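Local coordinates for importin subunit beta-1 (Saccharomyces cerevisiae, PDB 5OWU), which carries proteins into the nucleus together with importin alpha, the adaptor that recognises the classical nuclear localization signal of the cargo, at residues 724-736 / 747-759. Residues are numbered along the deposited sequence; the frame is centred on the assembly and turned at random.
Sequences IMALCVAAQNTKP and QIKVLEAVLDAYV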
loop_
_atom_site.group_PDB
_atom_site.type_symbol
_atom_site.label_atom_id
_atom_site.label_comp_id
_atom_site.label_asym_id
_atom_site.label_seq_id
_atom_site.Cartn_x
_atom_site.Cartn_y
_atom_site.Cartn_z
ATOM N N ILE A 724 -17.511 16.006 -21.129
ATOM C CA ILE A 724 -17.272 15.031 -20.067
ATOM C C ILE A 724 -16.773 13.729 -20.667
ATOM O O ILE A 724 -15.818 13.119 -20.161
ATOM C CB ILE A 724 -18.550 14.829 -19.228
ATOM C CG1 ILE A 724 -18.944 16.119 -18.490
ATOM C CG2 ILE A 724 -18.410 13.658 -18.256
ATOM C CD1 ILE A 724 -17.808 16.981 -17.967
ATOM N N MET A 725 -17.370 13.304 -21.782
ATOM C CA MET A 725 -16.920 12.054 -22.375
ATOM C C MET A 725 -15.461 12.168 -22.781
ATOM O O MET A 725 -14.671 11.242 -22.557
ATOM C CB MET A 725 -17.797 11.677 -23.567
ATOM C CG MET A 725 -19.145 11.086 -23.173
ATOM S SD MET A 725 -18.983 9.507 -22.303
ATOM C CE MET A 725 -20.643 8.855 -22.395
ATOM N N ALA A 726 -15.065 13.327 -23.311
ATOM C CA ALA A 726 -13.664 13.508 -23.653
ATOM C C ALA A 726 -12.808 13.212 -22.435
ATOM O O ALA A 726 -11.913 12.355 -22.476
ATOM C CB ALA A 726 -13.421 14.926 -24.172
ATOM N N LEU A 727 -13.140 13.848 -21.309
ATOM C CA LEU A 727 -12.383 13.628 -20.085
ATOM C C LEU A 727 -12.330 12.145 -19.760
ATOM O O LEU A 727 -11.249 11.579 -19.538
ATOM C CB LEU A 727 -13.007 14.420 -18.935
ATOM C CG LEU A 727 -12.854 15.939 -19.014
ATOM C CD1 LEU A 727 -13.633 16.595 -17.883
ATOM C CD2 LEU A 727 -11.386 16.358 -18.968
ATOM N N CYS A 728 -13.485 11.481 -19.792
ATOM C CA CYS A 728 -13.504 10.077 -19.416
ATOM C C CYS A 728 -12.580 9.285 -20.326
ATOM O O CYS A 728 -11.734 8.517 -19.851
ATOM C CB CYS A 728 -14.934 9.534 -19.454
ATOM S SG CYS A 728 -15.973 10.155 -18.100
ATOM N N VAL A 729 -12.666 9.527 -21.637
ATOM C CA VAL A 729 -11.785 8.817 -22.561
ATOM C C VAL A 729 -10.337 9.067 -22.177
ATOM O O VAL A 729 -9.555 8.127 -21.968
ATOM C CB VAL A 729 -12.068 9.235 -24.016
ATOM C CG1 VAL A 729 -10.929 8.810 -24.954
ATOM C CG2 VAL A 729 -13.349 8.601 -24.483
ATOM N N ALA A 730 -9.970 10.343 -22.019
ATOM C CA ALA A 730 -8.585 10.650 -21.704
ATOM C C ALA A 730 -8.161 9.897 -20.454
ATOM O O ALA A 730 -7.049 9.357 -20.386
ATOM C CB ALA A 730 -8.401 12.158 -21.532
ATOM N N ALA A 731 -9.068 9.794 -19.478
ATOM C CA ALA A 731 -8.720 9.145 -18.222
ATOM C C ALA A 731 -8.575 7.638 -18.395
ATOM O O ALA A 731 -7.675 7.028 -17.807
ATOM C CB ALA A 731 -9.770 9.458 -17.160
ATOM N N GLN A 732 -9.443 7.010 -19.191
ATOM C CA GLN A 732 -9.391 5.555 -19.264
ATOM C C GLN A 732 -8.212 5.066 -20.094
ATOM O O GLN A 732 -7.784 3.919 -19.923
ATOM C CB GLN A 732 -10.703 4.994 -19.818
ATOM C CG GLN A 732 -10.891 5.115 -21.321
ATOM C CD GLN A 732 -12.300 4.753 -21.737
ATOM O OE1 GLN A 732 -13.258 5.061 -21.030
ATOM N NE2 GLN A 732 -12.434 4.085 -22.878
ATOM N N ASN A 733 -7.667 5.913 -20.965
ATOM C CA ASN A 733 -6.522 5.573 -21.796
ATOM C C ASN A 733 -5.206 6.046 -21.201
ATOM O O ASN A 733 -4.169 5.958 -21.866
ATOM C CB ASN A 733 -6.697 6.162 -23.195
ATOM C CG ASN A 733 -7.739 5.427 -24.002
ATOM O OD1 ASN A 733 -7.962 4.231 -23.804
ATOM N ND2 ASN A 733 -8.385 6.132 -24.913
ATOM N N THR A 734 -5.223 6.557 -19.975
ATOM C CA THR A 734 -3.992 6.948 -19.300
ATOM C C THR A 734 -3.350 5.710 -18.686
ATOM O O THR A 734 -3.933 5.070 -17.802
ATOM C CB THR A 734 -4.276 7.999 -18.229
ATOM O OG1 THR A 734 -4.794 9.188 -18.844
ATOM C CG2 THR A 734 -3.000 8.343 -17.458
ATOM N N LYS A 735 -2.158 5.362 -19.165
ATOM C CA LYS A 735 -1.424 4.248 -18.595
ATOM C C LYS A 735 -0.937 4.607 -17.195
ATOM O O LYS A 735 -0.882 5.781 -16.826
ATOM C CB LYS A 735 -0.232 3.883 -19.477
ATOM C CG LYS A 735 -0.577 3.626 -20.934
ATOM C CD LYS A 735 -1.540 2.457 -21.089
ATOM C CE LYS A 735 -1.855 2.186 -22.552
ATOM N NZ LYS A 735 -2.485 3.363 -23.221
ATOM N N PRO A 736 -0.575 3.610 -16.390
ATOM C CA PRO A 736 0.068 3.920 -15.112
ATOM C C PRO A 736 1.325 4.746 -15.343
ATOM O O PRO A 736 2.026 4.576 -16.342
ATOM C CB PRO A 736 0.383 2.539 -14.524
ATOM C CG PRO A 736 -0.569 1.609 -15.201
ATOM C CD PRO A 736 -0.745 2.160 -16.585
ATOM N N GLN A 747 -4.097 4.417 -10.848
ATOM C CA GLN A 747 -4.797 4.184 -12.106
ATOM C C GLN A 747 -6.092 3.418 -11.871
ATOM O O GLN A 747 -7.110 3.695 -12.517
ATOM C CB GLN A 747 -3.902 3.426 -13.082
ATOM C CG GLN A 747 -4.480 3.320 -14.485
ATOM C CD GLN A 747 -4.314 1.937 -15.089
ATOM O OE1 GLN A 747 -4.341 0.930 -14.383
ATOM N NE2 GLN A 747 -4.141 1.884 -16.407
ATOM N N ILE A 748 -6.073 2.449 -10.948
ATOM C CA ILE A 748 -7.302 1.732 -10.616
ATOM C C ILE A 748 -8.341 2.694 -10.055
ATOM O O ILE A 748 -9.532 2.585 -10.359
ATOM C CB ILE A 748 -7.010 0.582 -9.633
ATOM C CG1 ILE A 748 -6.163 -0.505 -10.305
ATOM C CG2 ILE A 748 -8.312 -0.015 -9.084
ATOM C CD1 ILE A 748 -6.875 -1.286 -11.398
ATOM N N LYS A 749 -7.915 3.646 -9.223
ATOM C CA LYS A 749 -8.869 4.620 -8.703
ATOM C C LYS A 749 -9.484 5.434 -9.836
ATOM O O LYS A 749 -10.704 5.649 -9.872
ATOM C CB LYS A 749 -8.188 5.531 -7.683
ATOM C CG LYS A 749 -7.936 4.863 -6.338
ATOM C CD LYS A 749 -9.209 4.802 -5.504
ATOM C CE LYS A 749 -9.139 3.712 -4.440
ATOM N NZ LYS A 749 -9.277 2.348 -5.029
ATOM N N VAL A 750 -8.653 5.878 -10.785
ATOM C CA VAL A 750 -9.150 6.647 -11.924
ATOM C C VAL A 750 -10.166 5.830 -12.715
ATOM O O VAL A 750 -11.244 6.324 -13.067
ATOM C CB VAL A 750 -7.975 7.110 -12.808
ATOM C CG1 VAL A 750 -8.474 7.874 -14.041
ATOM C CG2 VAL A 750 -7.025 7.989 -12.002
ATOM N N LEU A 751 -9.849 4.564 -12.997
ATOM C CA LEU A 751 -10.769 3.738 -13.775
ATOM C C LEU A 751 -12.072 3.494 -13.018
ATOM O O LEU A 751 -13.154 3.482 -13.619
ATOM C CB LEU A 751 -10.101 2.414 -14.151
ATOM C CG LEU A 751 -8.914 2.535 -15.115
ATOM C CD1 LEU A 751 -8.198 1.199 -15.280
ATOM C CD2 LEU A 751 -9.366 3.059 -16.477
ATOM N N GLU A 752 -11.993 3.306 -11.698
ATOM C CA GLU A 752 -13.209 3.158 -10.903
ATOM C C GLU A 752 -14.080 4.409 -11.003
ATOM O O GLU A 752 -15.313 4.315 -11.093
ATOM C CB GLU A 752 -12.849 2.861 -9.445
ATOM C CG GLU A 752 -12.291 1.462 -9.229
ATOM C CD GLU A 752 -11.805 1.219 -7.815
ATOM O OE1 GLU A 752 -11.522 2.199 -7.093
ATOM O OE2 GLU A 752 -11.699 0.035 -7.434
ATOM N N ALA A 753 -13.451 5.593 -10.993
ATOM C CA ALA A 753 -14.209 6.834 -11.143
ATOM C C ALA A 753 -14.833 6.941 -12.528
ATOM O O ALA A 753 -15.954 7.448 -12.673
ATOM C CB ALA A 753 -13.314 8.044 -10.882
ATOM N N VAL A 754 -14.122 6.490 -13.563
ATOM C CA VAL A 754 -14.712 6.491 -14.897
ATOM C C VAL A 754 -15.946 5.598 -14.911
ATOM O O VAL A 754 -16.988 5.956 -15.479
ATOM C CB VAL A 754 -13.669 6.069 -15.951
ATOM C CG1 VAL A 754 -14.321 5.838 -17.322
ATOM C CG2 VAL A 754 -12.583 7.141 -16.067
ATOM N N LEU A 755 -15.865 4.438 -14.250
ATOM C CA LEU A 755 -17.036 3.569 -14.152
ATOM C C LEU A 755 -18.204 4.290 -13.486
ATOM O O LEU A 755 -19.345 4.202 -13.961
ATOM C CB LEU A 755 -16.681 2.293 -13.390
ATOM C CG LEU A 755 -17.811 1.275 -13.188
ATOM C CD1 LEU A 755 -18.478 0.897 -14.503
ATOM C CD2 LEU A 755 -17.252 0.034 -12.485
ATOM N N ASP A 756 -17.942 5.007 -12.383
ATOM C CA ASP A 756 -18.992 5.823 -11.766
ATOM C C ASP A 756 -19.608 6.777 -12.787
ATOM O O ASP A 756 -20.838 6.894 -12.901
ATOM C CB ASP A 756 -18.430 6.638 -10.593
ATOM C CG ASP A 756 -18.131 5.799 -9.365
ATOM O OD1 ASP A 756 -18.673 4.686 -9.248
ATOM O OD2 ASP A 756 -17.365 6.280 -8.505
ATOM N N ALA A 757 -18.753 7.495 -13.516
ATOM C CA ALA A 757 -19.235 8.482 -14.477
ATOM C C ALA A 757 -20.168 7.842 -15.493
ATOM O O ALA A 757 -21.264 8.357 -15.760
ATOM C CB ALA A 757 -18.055 9.154 -15.174
ATOM N N TYR A 758 -19.753 6.708 -16.071
ATOM C CA TYR A 758 -20.557 6.075 -17.112
ATOM C C TYR A 758 -21.865 5.534 -16.550
ATOM O O TYR A 758 -22.900 5.576 -17.228
ATOM C CB TYR A 758 -19.766 4.950 -17.792
ATOM C CG TYR A 758 -18.625 5.409 -18.686
ATOM C CD1 TYR A 758 -18.608 6.686 -19.240
ATOM C CD2 TYR A 758 -17.563 4.559 -18.977
ATOM C CE1 TYR A 758 -17.572 7.100 -20.050
ATOM C CE2 TYR A 758 -16.520 4.966 -19.786
ATOM C CZ TYR A 758 -16.529 6.238 -20.319
ATOM O OH TYR A 758 -15.496 6.652 -21.124
ATOM N N VAL A 759 -21.840 5.000 -15.325
ATOM C CA VAL A 759 -23.078 4.522 -14.713
ATOM C C VAL A 759 -24.065 5.673 -14.570
ATOM O O VAL A 759 -25.241 5.567 -14.949
ATOM C CB VAL A 759 -22.782 3.864 -13.354
ATOM C CG1 VAL A 759 -24.065 3.623 -12.549
ATOM C CG2 VAL A 759 -22.062 2.561 -13.561
#
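Y758 donates its phenol proton to Q732, with 2.7 Å between Y758 OH and Q732 OE1. OE1 lies at the ring edge, in the ring plane. The amide stands nearly upright to the ring, at 82°, and the hydroxyl meets OE1 from above the carbonyl plane. Q732 CG sits between the backbone N and the carbonyl carbon (chi1 77°), and the chain then runs extended to the tyrosine. Q732 NE2 hydrogen-bonds to T778 O, so both ends of this buried amide are held. A weak hydrogen bond joins Q747 NE2 to T734 O at 3.5 Å, where the amide also packs on the P736 ring.

Two sulfurs approach the Y758 ring obliquely. M725 SD is 3.6 Å from Y758 CE1, a Met-aromatic contact. C728 SG lies 4.8 Å from the centroid of the Y758 ring and also touches A757 CB.

Between these ends, A731 CB sits against V750 CG1 (3.7 Å) and V754 CG2. L751 CD2 packs on Q732 CA.

Segments 724-732 and 747-759 run roughly antiparallel (150°), with a closest axis approach of 9.5 Å, and belong to the helical hairpin of HEAT repeat 17. Helix 776-788 packs on Q732, L751 and Y758, while helix 698-713 touches I724 and A753.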